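PDB 3ECC: DNA replication protein DnaC from Aquifex aeolicus, which probably binds ATP and magnesium as a helicase loader, an AAA-type P-loop protein that acts in the initiation of bacterial DNA replication. Local coordinates for residues Tyr4-Tyr12 / Thr52-Ala61; Ile68-Leu78 / Val98-Leu109. All coordinates share one frame; numbering follows the deposited sequence.

Interaction 1. Residues Tyr4-Tyr12 / Thr52-Ala61; sequences YWNANLDTY and THLAVATLKA. With MG (magnesium ion), chain C; ADP (adenosine-5'-diphosphate), chain B.
The Tyr12 ring is held between protein and nucleotide: Leu54 CD2 lies over one face, 3.6 Å from the ring centroid, and the adenine N6 of ADP over the opposite face, nearer the rim. Tyr12 belongs to a loop without regular structure that closes over the first turns of helix 51-65. From the same loop the Ala7 methyl sits over one face of the His53 imidazole, CB lying 3.9 Å from the ring centroid as a CH-pi contact; this small group lets the loop come close. His53 has CG anti to the backbone N (chi1 -171°), and its chi2 of 101° then turns ND1 to the ribose, 2.8 Å from ADP O2'. Tyr4 crosses Thr52 at about a right angle, its CZ 3.5 Å from Thr52 CG2, while its hydroxyl donates to ADP O2A at 2.7 Å. Farther along, the branched Leu9 spreads over small residues, CD2 on Ala57 CB and CD1 on Ala61 CB. The Lys60 chain, bent at chi3 and chi4, crosses Asn8 with CE by OD1. Thr52 OG1 binds magnesium and probably pairs with Asp107, while the amides of Thr52 and His53 hold ADP phosphate oxygens, as expected of a P-loop (Walker A) nucleotide site.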
loop_
_atom_site.group_PDB
_atom_site.type_symbol
_atom_site.label_atom_id
_atom_site.label_comp_id
_atom_site.label_asym_id
_atom_site.label_seq_id
_atom_site.Cartn_x
_atom_site.Cartn_y
_atom_site.Cartn_z
ATOM N N TYR A 4 12.190 -10.071 -0.789
ATOM C CA TYR A 4 11.331 -10.486 0.314
ATOM C C TYR A 4 10.752 -11.889 0.089
ATOM O O TYR A 4 9.616 -12.169 0.482
ATOM C CB TYR A 4 10.194 -9.478 0.522
ATOM C CG TYR A 4 10.635 -8.028 0.631
ATOM C CD1 TYR A 4 10.941 -7.460 1.867
ATOM C CD2 TYR A 4 10.736 -7.222 -0.503
ATOM C CE1 TYR A 4 11.341 -6.130 1.969
ATOM C CE2 TYR A 4 11.147 -5.893 -0.409
ATOM C CZ TYR A 4 11.436 -5.353 0.831
ATOM O OH TYR A 4 11.833 -4.041 0.940
ATOM N N TRP A 5 11.533 -12.765 -0.548
ATOM C CA TRP A 5 11.114 -14.155 -0.783
ATOM C C TRP A 5 10.699 -14.805 0.533
ATOM O O TRP A 5 9.876 -15.728 0.559
ATOM C CB TRP A 5 12.251 -14.965 -1.422
ATOM C CG TRP A 5 13.441 -15.153 -0.519
ATOM C CD1 TRP A 5 14.519 -14.323 -0.401
ATOM C CD2 TRP A 5 13.659 -16.228 0.400
ATOM N NE1 TRP A 5 15.396 -14.817 0.534
ATOM C CE2 TRP A 5 14.893 -15.986 1.040
ATOM C CE3 TRP A 5 12.930 -17.372 0.751
ATOM C CZ2 TRP A 5 15.411 -16.844 2.008
ATOM C CZ3 TRP A 5 13.452 -18.226 1.708
ATOM C CH2 TRP A 5 14.676 -17.953 2.329
ATOM N N ASN A 6 11.290 -14.302 1.615
ATOM C CA ASN A 6 11.165 -14.878 2.945
ATOM C C ASN A 6 10.226 -14.078 3.839
ATOM O O ASN A 6 10.114 -14.353 5.033
ATOM C CB ASN A 6 12.536 -14.914 3.608
ATOM C CG ASN A 6 13.039 -13.517 3.979
ATOM O OD1 ASN A 6 13.325 -12.686 3.104
ATOM N ND2 ASN A 6 13.116 -13.245 5.283
ATOM N N ALA A 7 9.573 -13.072 3.271
ATOM C CA ALA A 7 8.676 -12.224 4.050
ATOM C C ALA A 7 7.351 -12.919 4.340
ATOM O O ALA A 7 6.391 -12.803 3.577
ATOM C CB ALA A 7 8.446 -10.895 3.355
ATOM N N ASN A 8 7.330 -13.666 5.439
ATOM C CA ASN A 8 6.128 -14.310 5.937
ATOM C C ASN A 8 5.693 -13.658 7.236
ATOM O O ASN A 8 6.514 -13.081 7.955
ATOM C CB ASN A 8 6.399 -15.786 6.208
ATOM C CG ASN A 8 6.635 -16.572 4.948
ATOM O OD1 ASN A 8 5.725 -17.232 4.439
ATOM N ND2 ASN A 8 7.859 -16.513 4.428
ATOM N N LEU A 9 4.405 -13.763 7.548
ATOM C CA LEU A 9 3.916 -13.351 8.859
ATOM C C LEU A 9 4.489 -14.264 9.935
ATOM O O LEU A 9 4.190 -14.115 11.119
ATOM C CB LEU A 9 2.387 -13.365 8.909
ATOM C CG LEU A 9 1.630 -12.165 8.326
ATOM C CD1 LEU A 9 0.148 -12.355 8.562
ATOM C CD2 LEU A 9 2.105 -10.843 8.914
ATOM N N ASP A 10 5.330 -15.199 9.504
ATOM C CA ASP A 10 5.942 -16.176 10.395
ATOM C C ASP A 10 7.419 -15.850 10.632
ATOM O O ASP A 10 7.887 -15.813 11.771
ATOM C CB ASP A 10 5.794 -17.567 9.797
ATOM C CG ASP A 10 5.814 -18.643 10.840
ATOM O OD1 ASP A 10 6.887 -18.850 11.453
ATOM O OD2 ASP A 10 4.753 -19.285 11.046
ATOM N N THR A 11 8.139 -15.610 9.539
ATOM C CA THR A 11 9.499 -15.080 9.579
ATOM C C THR A 11 9.559 -13.742 10.331
ATOM O O THR A 11 10.644 -13.253 10.678
ATOM C CB THR A 11 10.038 -14.870 8.142
ATOM O OG1 THR A 11 9.974 -16.108 7.422
ATOM C CG2 THR A 11 11.483 -14.370 8.161
ATOM N N TYR A 12 8.388 -13.156 10.580
ATOM C CA TYR A 12 8.312 -11.866 11.254
ATOM C C TYR A 12 8.362 -11.973 12.775
ATOM O O TYR A 12 7.479 -12.561 13.414
ATOM C CB TYR A 12 7.087 -11.064 10.813
ATOM C CG TYR A 12 7.260 -9.586 11.042
ATOM C CD1 TYR A 12 7.838 -8.779 10.073
ATOM C CD2 TYR A 12 6.879 -8.997 12.243
ATOM C CE1 TYR A 12 8.026 -7.424 10.284
ATOM C CE2 TYR A 12 7.053 -7.637 12.459
ATOM C CZ TYR A 12 7.620 -6.857 11.473
ATOM O OH TYR A 12 7.802 -5.509 11.686
ATOM N N THR A 52 7.450 -2.515 3.875
ATOM C CA THR A 52 7.324 -3.365 2.694
ATOM C C THR A 52 7.299 -4.836 3.099
ATOM O O THR A 52 6.591 -5.644 2.498
ATOM C CB THR A 52 8.473 -3.126 1.714
ATOM O OG1 THR A 52 8.585 -1.719 1.447
ATOM C CG2 THR A 52 8.242 -3.882 0.405
ATOM N N HIS A 53 8.065 -5.170 4.133
ATOM C CA HIS A 53 8.103 -6.535 4.645
ATOM C C HIS A 53 6.697 -7.008 5.018
ATOM O O HIS A 53 6.254 -8.080 4.589
ATOM C CB HIS A 53 9.039 -6.635 5.861
ATOM C CG HIS A 53 9.299 -8.040 6.302
ATOM N ND1 HIS A 53 10.456 -8.715 5.982
ATOM C CD2 HIS A 53 8.540 -8.908 7.012
ATOM C CE1 HIS A 53 10.408 -9.933 6.495
ATOM N NE2 HIS A 53 9.253 -10.076 7.120
ATOM N N LEU A 54 5.998 -6.199 5.808
ATOM C CA LEU A 54 4.669 -6.559 6.300
ATOM C C LEU A 54 3.610 -6.516 5.212
ATOM O O LEU A 54 2.651 -7.281 5.256
ATOM C CB LEU A 54 4.259 -5.664 7.471
ATOM C CG LEU A 54 4.967 -6.011 8.774
ATOM C CD1 LEU A 54 4.699 -4.971 9.836
ATOM C CD2 LEU A 54 4.535 -7.397 9.235
ATOM N N ALA A 55 3.794 -5.622 4.239
ATOM C CA ALA A 55 2.922 -5.538 3.065
ATOM C C ALA A 55 2.998 -6.792 2.188
ATOM O O ALA A 55 1.986 -7.244 1.660
ATOM C CB ALA A 55 3.264 -4.307 2.246
ATOM N N VAL A 56 4.202 -7.340 2.022
ATOM C CA VAL A 56 4.377 -8.551 1.225
ATOM C C VAL A 56 3.870 -9.758 2.015
ATOM O O VAL A 56 3.219 -10.657 1.457
ATOM C CB VAL A 56 5.846 -8.754 0.795
ATOM C CG1 VAL A 56 6.005 -10.065 0.035
ATOM C CG2 VAL A 56 6.309 -7.595 -0.073
ATOM N N ALA A 57 4.142 -9.753 3.322
ATOM C CA ALA A 57 3.619 -10.768 4.239
ATOM C C ALA A 57 2.095 -10.836 4.186
ATOM O O ALA A 57 1.521 -11.922 4.036
ATOM C CB ALA A 57 4.090 -10.492 5.664
ATOM N N THR A 58 1.446 -9.676 4.291
ATOM C CA THR A 58 -0.013 -9.600 4.270
ATOM C C THR A 58 -0.560 -10.145 2.954
ATOM O O THR A 58 -1.549 -10.876 2.935
ATOM C CB THR A 58 -0.509 -8.156 4.485
ATOM O OG1 THR A 58 0.128 -7.594 5.636
ATOM C CG2 THR A 58 -2.007 -8.131 4.697
ATOM N N LEU A 59 0.115 -9.816 1.860
ATOM C CA LEU A 59 -0.327 -10.237 0.533
ATOM C C LEU A 59 -0.296 -11.761 0.397
ATOM O O LEU A 59 -1.200 -12.358 -0.204
ATOM C CB LEU A 59 0.533 -9.571 -0.546
ATOM C CG LEU A 59 0.287 -9.908 -2.018
ATOM C CD1 LEU A 59 -1.126 -9.560 -2.429
ATOM C CD2 LEU A 59 1.294 -9.188 -2.906
ATOM N N LYS A 60 0.743 -12.376 0.968
ATOM C CA LYS A 60 0.921 -13.829 0.949
ATOM C C LYS A 60 -0.068 -14.526 1.878
ATOM O O LYS A 60 -0.669 -15.539 1.509
ATOM C CB LYS A 60 2.346 -14.193 1.370
ATOM C CG LYS A 60 3.318 -14.403 0.232
ATOM C CD LYS A 60 4.752 -14.541 0.758
ATOM C CE LYS A 60 4.909 -15.712 1.746
ATOM N NZ LYS A 60 4.797 -17.072 1.105
ATOM N N ALA A 61 -0.235 -13.973 3.080
ATOM C CA ALA A 61 -1.133 -14.546 4.073
ATOM C C ALA A 61 -2.563 -14.624 3.546
ATOM O O ALA A 61 -3.242 -15.632 3.725
ATOM C CB ALA A 61 -1.077 -13.747 5.363
HETATM MG MG MG C . 9.498 -0.191 1.860
HETATM P PB ADP B . 10.642 -0.355 4.757
HETATM O O1B ADP B . 9.780 -0.989 3.680
HETATM O O2B ADP B . 9.862 0.342 5.840
HETATM O O3B ADP B . 11.793 0.450 4.221
HETATM P PA ADP B . 11.689 -2.968 4.696
HETATM O O1A ADP B . 10.451 -3.830 4.673
HETATM O O2A ADP B . 12.209 -2.785 3.280
HETATM O O3A ADP B . 11.365 -1.584 5.471
HETATM O "O5'" ADP B . 12.815 -3.600 5.658
HETATM C "C5'" ADP B . 14.202 -3.596 5.338
HETATM C "C4'" ADP B . 14.764 -5.004 5.490
HETATM O "O4'" ADP B . 14.634 -5.417 6.851
HETATM C "C3'" ADP B . 13.987 -6.002 4.657
HETATM O "O3'" ADP B . 14.916 -6.812 3.956
HETATM C "C2'" ADP B . 13.169 -6.812 5.651
HETATM O "O2'" ADP B . 13.133 -8.178 5.287
HETATM C "C1'" ADP B . 13.913 -6.650 6.952
HETATM N N9 ADP B . 13.026 -6.624 8.147
HETATM C C8 ADP B . 12.349 -5.563 8.634
HETATM N N7 ADP B . 11.662 -5.896 9.761
HETATM C C5 ADP B . 11.912 -7.185 10.021
HETATM C C6 ADP B . 11.512 -8.178 11.056
HETATM N N6 ADP B . 10.695 -7.856 12.086
HETATM N N1 ADP B . 12.002 -9.421 10.953
HETATM C C2 ADP B . 12.832 -9.781 9.953
HETATM N N3 ADP B . 13.234 -8.936 8.985
HETATM C C4 ADP B . 12.817 -7.660 8.964
#

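Interaction 2. Residues Ile68-Leu78 / Val98-Leu109; sequences IRGYFFDTKDL and VLNSPVLVLDDL. With BEF (beryllium trifluoride ion), chain D.
Phe72 and Val105 pair across two neighbouring parallel strands, 71-74 and 104-107, at the edge of the P-loop NTPase sheet. Four backbone hydrogen bonds alternate between them, from Tyr71 N to Val103 O up to Asp107 N to Phe73 O, and Thr75 N carries the ladder on. The tight part is the face bearing Phe73 and Leu104. Leu104 CD1 meets the edge of the Phe73 ring 3.7 Å from CD2, Val98 CG2 approaches CE2 obliquely, and Leu78, from helix 75-86, lays CD1 over one face. Leu78 also meets Val98 tip to tip, so branched aliphatics surround one flat aromatic. On this same face the packing gives out toward the exposed Tyr71, whose ring edge meets Ser101 OG, and toward the loop where Ile68 CG2 slides past Pro102 CB. On the other face the Phe72 ring swings beside its own carbonyl carbon (chi1 174°), which carries CZ to 3.6 Å from Asp107 CB. Asp107 OD2 is held by Thr139 and probably Thr52. Next to it, Asp108 OD1 comes 3.2 Å from BEF F2 while Ser111 bonds OD2. Asp107 O accepts twice from Thr75: N lies in the carbonyl plane, whereas OG1, 2.6 Å away, stands above it.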
loop_
_atom_site.group_PDB
_atom_site.type_symbol
_atom_site.label_atom_id
_atom_site.label_comp_id
_atom_site.label_asym_id
_atom_site.label_seq_id
_atom_site.Cartn_x
_atom_site.Cartn_y
_atom_site.Cartn_z
ATOM N N ILE A 68 -6.837 -15.861 -2.461
ATOM C CA ILE A 68 -7.048 -14.701 -3.324
ATOM C C ILE A 68 -5.699 -14.148 -3.784
ATOM O O ILE A 68 -4.892 -13.697 -2.970
ATOM C CB ILE A 68 -7.877 -13.610 -2.603
ATOM C CG1 ILE A 68 -9.330 -14.069 -2.452
ATOM C CG2 ILE A 68 -7.811 -12.285 -3.356
ATOM C CD1 ILE A 68 -10.018 -13.533 -1.212
ATOM N N ARG A 69 -5.454 -14.230 -5.091
ATOM C CA ARG A 69 -4.203 -13.775 -5.695
ATOM C C ARG A 69 -4.229 -12.271 -5.965
ATOM O O ARG A 69 -5.076 -11.785 -6.722
ATOM C CB ARG A 69 -3.946 -14.517 -7.011
ATOM C CG ARG A 69 -3.295 -15.871 -6.850
ATOM C CD ARG A 69 -2.879 -16.438 -8.201
ATOM N NE ARG A 69 -1.740 -17.351 -8.086
ATOM C CZ ARG A 69 -0.799 -17.494 -9.020
ATOM N NH1 ARG A 69 -0.848 -16.775 -10.135
ATOM N NH2 ARG A 69 0.203 -18.345 -8.831
ATOM N N GLY A 70 -3.300 -11.542 -5.347
ATOM C CA GLY A 70 -3.161 -10.107 -5.583
ATOM C C GLY A 70 -1.858 -9.764 -6.286
ATOM O O GLY A 70 -1.193 -10.647 -6.841
ATOM N N TYR A 71 -1.479 -8.487 -6.249
ATOM C CA TYR A 71 -0.257 -8.026 -6.916
ATOM C C TYR A 71 0.538 -7.066 -6.031
ATOM O O TYR A 71 -0.042 -6.291 -5.270
ATOM C CB TYR A 71 -0.593 -7.348 -8.251
ATOM C CG TYR A 71 -1.224 -8.252 -9.298
ATOM C CD1 TYR A 71 -0.450 -8.856 -10.287
ATOM C CD2 TYR A 71 -2.598 -8.481 -9.309
ATOM C CE1 TYR A 71 -1.027 -9.674 -11.249
ATOM C CE2 TYR A 71 -3.184 -9.301 -10.263
ATOM C CZ TYR A 71 -2.396 -9.892 -11.230
ATOM O OH TYR A 71 -2.984 -10.702 -12.174
ATOM N N PHE A 72 1.867 -7.140 -6.129
ATOM C CA PHE A 72 2.764 -6.195 -5.457
ATOM C C PHE A 72 3.470 -5.317 -6.478
ATOM O O PHE A 72 4.193 -5.808 -7.346
ATOM C CB PHE A 72 3.809 -6.929 -4.602
ATOM C CG PHE A 72 4.846 -6.017 -3.995
ATOM C CD1 PHE A 72 4.692 -5.523 -2.711
ATOM C CD2 PHE A 72 5.973 -5.645 -4.714
ATOM C CE1 PHE A 72 5.642 -4.672 -2.161
ATOM C CE2 PHE A 72 6.923 -4.795 -4.164
ATOM C CZ PHE A 72 6.756 -4.313 -2.891
ATOM N N PHE A 73 3.266 -4.010 -6.371
ATOM C CA PHE A 73 3.951 -3.068 -7.249
ATOM C C PHE A 73 4.715 -2.043 -6.451
ATOM O O PHE A 73 4.265 -1.621 -5.396
ATOM C CB PHE A 73 2.955 -2.366 -8.178
ATOM C CG PHE A 73 2.456 -3.236 -9.298
ATOM C CD1 PHE A 73 3.262 -3.515 -10.391
ATOM C CD2 PHE A 73 1.184 -3.782 -9.255
ATOM C CE1 PHE A 73 2.809 -4.319 -11.417
ATOM C CE2 PHE A 73 0.726 -4.587 -10.284
ATOM C CZ PHE A 73 1.542 -4.856 -11.362
ATOM N N ASP A 74 5.890 -1.672 -6.938
ATOM C CA ASP A 74 6.495 -0.421 -6.531
ATOM C C ASP A 74 5.706 0.639 -7.268
ATOM O O ASP A 74 5.390 0.480 -8.448
ATOM C CB ASP A 74 7.973 -0.356 -6.929
ATOM C CG ASP A 74 8.613 0.991 -6.605
ATOM O OD1 ASP A 74 8.947 1.236 -5.428
ATOM O OD2 ASP A 74 8.780 1.804 -7.531
ATOM N N THR A 75 5.365 1.707 -6.563
ATOM C CA THR A 75 4.472 2.711 -7.102
ATOM C C THR A 75 5.074 3.428 -8.304
ATOM O O THR A 75 4.397 3.649 -9.315
ATOM C CB THR A 75 4.077 3.707 -6.030
ATOM O OG1 THR A 75 3.651 2.985 -4.866
ATOM C CG2 THR A 75 2.943 4.579 -6.520
ATOM N N LYS A 76 6.351 3.769 -8.205
ATOM C CA LYS A 76 7.034 4.413 -9.315
ATOM C C LYS A 76 7.145 3.458 -10.501
ATOM O O LYS A 76 6.913 3.850 -11.643
ATOM C CB LYS A 76 8.411 4.904 -8.884
ATOM C CG LYS A 76 8.726 6.280 -9.375
ATOM C CD LYS A 76 9.719 6.961 -8.459
ATOM C CE LYS A 76 9.916 8.404 -8.878
ATOM N NZ LYS A 76 10.506 9.241 -7.783
ATOM N N ASP A 77 7.464 2.197 -10.212
ATOM C CA ASP A 77 7.546 1.155 -11.233
ATOM C C ASP A 77 6.207 0.918 -11.908
ATOM O O ASP A 77 6.159 0.727 -13.117
ATOM C CB ASP A 77 8.078 -0.160 -10.636
ATOM C CG ASP A 77 8.104 -1.289 -11.646
ATOM O OD1 ASP A 77 8.738 -1.121 -12.702
ATOM O OD2 ASP A 77 7.477 -2.334 -11.390
ATOM N N LEU A 78 5.123 0.943 -11.132
ATOM C CA LEU A 78 3.777 0.773 -11.691
ATOM C C LEU A 78 3.391 1.938 -12.589
ATOM O O LEU A 78 2.831 1.743 -13.661
ATOM C CB LEU A 78 2.723 0.587 -10.590
ATOM C CG LEU A 78 1.262 0.382 -11.027
ATOM C CD1 LEU A 78 1.064 -0.906 -11.828
ATOM C CD2 LEU A 78 0.338 0.394 -9.827
ATOM N N VAL A 98 -4.930 -4.421 -12.956
ATOM C CA VAL A 98 -4.469 -3.621 -11.825
ATOM C C VAL A 98 -5.646 -2.966 -11.103
ATOM O O VAL A 98 -5.817 -3.155 -9.900
ATOM C CB VAL A 98 -3.441 -2.540 -12.255
ATOM C CG1 VAL A 98 -3.203 -1.546 -11.125
ATOM C CG2 VAL A 98 -2.137 -3.189 -12.677
ATOM N N LEU A 99 -6.470 -2.230 -11.846
ATOM C CA LEU A 99 -7.624 -1.539 -11.265
ATOM C C LEU A 99 -8.622 -2.503 -10.627
ATOM O O LEU A 99 -9.103 -2.262 -9.528
ATOM C CB LEU A 99 -8.339 -0.680 -12.320
ATOM C CG LEU A 99 -7.662 0.586 -12.861
ATOM C CD1 LEU A 99 -8.468 1.153 -14.022
ATOM C CD2 LEU A 99 -7.451 1.635 -11.774
ATOM N N ASN A 100 -8.914 -3.603 -11.313
ATOM C CA ASN A 100 -9.920 -4.553 -10.840
ATOM C C ASN A 100 -9.364 -5.664 -9.949
ATOM O O ASN A 100 -10.079 -6.593 -9.593
ATOM C CB ASN A 100 -10.709 -5.131 -12.023
ATOM C CG ASN A 100 -11.689 -4.122 -12.618
ATOM O OD1 ASN A 100 -12.419 -3.446 -11.890
ATOM N ND2 ASN A 100 -11.713 -4.022 -13.945
ATOM N N SER A 101 -8.094 -5.544 -9.578
ATOM C CA SER A 101 -7.452 -6.529 -8.722
ATOM C C SER A 101 -8.070 -6.572 -7.325
ATOM O O SER A 101 -8.339 -5.533 -6.721
ATOM C CB SER A 101 -5.957 -6.245 -8.612
ATOM O OG SER A 101 -5.301 -7.307 -7.944
ATOM N N PRO A 102 -8.272 -7.791 -6.798
ATOM C CA PRO A 102 -8.847 -7.999 -5.466
ATOM C C PRO A 102 -7.960 -7.466 -4.344
ATOM O O PRO A 102 -8.469 -6.981 -3.334
ATOM C CB PRO A 102 -8.974 -9.527 -5.372
ATOM C CG PRO A 102 -8.023 -10.059 -6.395
ATOM C CD PRO A 102 -8.057 -9.066 -7.508
ATOM N N VAL A 103 -6.645 -7.574 -4.514
ATOM C CA VAL A 103 -5.692 -7.012 -3.558
ATOM C C VAL A 103 -4.560 -6.344 -4.322
ATOM O O VAL A 103 -3.979 -6.943 -5.221
ATOM C CB VAL A 103 -5.090 -8.095 -2.632
ATOM C CG1 VAL A 103 -4.007 -7.500 -1.748
ATOM C CG2 VAL A 103 -6.159 -8.723 -1.774
ATOM N N LEU A 104 -4.262 -5.099 -3.974
ATOM C CA LEU A 104 -3.179 -4.374 -4.614
ATOM C C LEU A 104 -2.285 -3.718 -3.574
ATOM O O LEU A 104 -2.768 -3.104 -2.620
ATOM C CB LEU A 104 -3.722 -3.324 -5.592
ATOM C CG LEU A 104 -2.708 -2.559 -6.461
ATOM C CD1 LEU A 104 -2.120 -3.438 -7.567
ATOM C CD2 LEU A 104 -3.348 -1.320 -7.058
ATOM N N VAL A 105 -0.976 -3.873 -3.757
ATOM C CA VAL A 105 -0.005 -3.203 -2.920
ATOM C C VAL A 105 0.628 -2.074 -3.711
ATOM O O VAL A 105 1.251 -2.308 -4.749
ATOM C CB VAL A 105 1.108 -4.165 -2.441
ATOM C CG1 VAL A 105 1.954 -3.504 -1.351
ATOM C CG2 VAL A 105 0.514 -5.468 -1.946
ATOM N N LEU A 106 0.444 -0.848 -3.232
ATOM C CA LEU A 106 1.193 0.295 -3.739
ATOM C C LEU A 106 2.324 0.626 -2.769
ATOM O O LEU A 106 2.092 1.226 -1.716
ATOM C CB LEU A 106 0.280 1.511 -3.927
ATOM C CG LEU A 106 -0.915 1.397 -4.877
ATOM C CD1 LEU A 106 -1.665 2.708 -4.934
ATOM C CD2 LEU A 106 -0.478 0.973 -6.266
ATOM N N ASP A 107 3.538 0.210 -3.116
ATOM C CA ASP A 107 4.679 0.311 -2.212
ATOM C C ASP A 107 5.462 1.590 -2.480
ATOM O O ASP A 107 5.707 1.940 -3.639
ATOM C CB ASP A 107 5.590 -0.914 -2.362
ATOM C CG ASP A 107 6.551 -1.082 -1.193
ATOM O OD1 ASP A 107 7.775 -0.979 -1.413
ATOM O OD2 ASP A 107 6.085 -1.319 -0.053
ATOM N N ASP A 108 5.864 2.267 -1.403
ATOM C CA ASP A 108 6.527 3.574 -1.480
ATOM C C ASP A 108 5.684 4.605 -2.226
ATOM O O ASP A 108 6.172 5.297 -3.121
ATOM C CB ASP A 108 7.928 3.458 -2.091
ATOM C CG ASP A 108 9.034 3.727 -1.077
ATOM O OD1 ASP A 108 9.998 2.924 -0.997
ATOM O OD2 ASP A 108 8.939 4.749 -0.360
ATOM N N LEU A 109 4.414 4.700 -1.843
ATOM C CA LEU A 109 3.449 5.552 -2.540
ATOM C C LEU A 109 3.867 7.033 -2.563
ATOM O O LEU A 109 3.942 7.696 -1.521
ATOM C CB LEU A 109 2.033 5.373 -1.961
ATOM C CG LEU A 109 0.883 6.205 -2.554
ATOM C CD1 LEU A 109 0.679 5.958 -4.048
ATOM C CD2 LEU A 109 -0.413 5.931 -1.811
HETATM BE BE BEF D . 11.191 2.101 2.704
HETATM F F1 BEF D . 10.424 2.904 4.070
HETATM F F2 BEF D . 10.237 1.061 1.633
HETATM F F3 BEF D . 12.949 1.984 2.722
#

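The two contacts come in series along the chain: interaction 1 closes on helix 51-65, and the segment holding strand 71-74, which follows that helix, opens interaction 2. Their centres are about 15 Å apart, yet they touch. Phe72 lies against helix 51-65, with CZ 3.6 Å from Thr52 CG2 and CE1 3.7 Å from Val56 CG2, and Leu59 packs on Val103 farther from the nucleotide. Thr52 OG1 and Asp107 OD2, 2.9 Å apart, are probably hydrogen-bonded. The helix thus has the N-terminal loop on one side and edge strand 71-74 with its neighbour 104-107 on another, which brings Thr52, Asp107 and Asp108 close to the magnesium and beryllium trifluoride, the metal being held here by Thr52 and ADP.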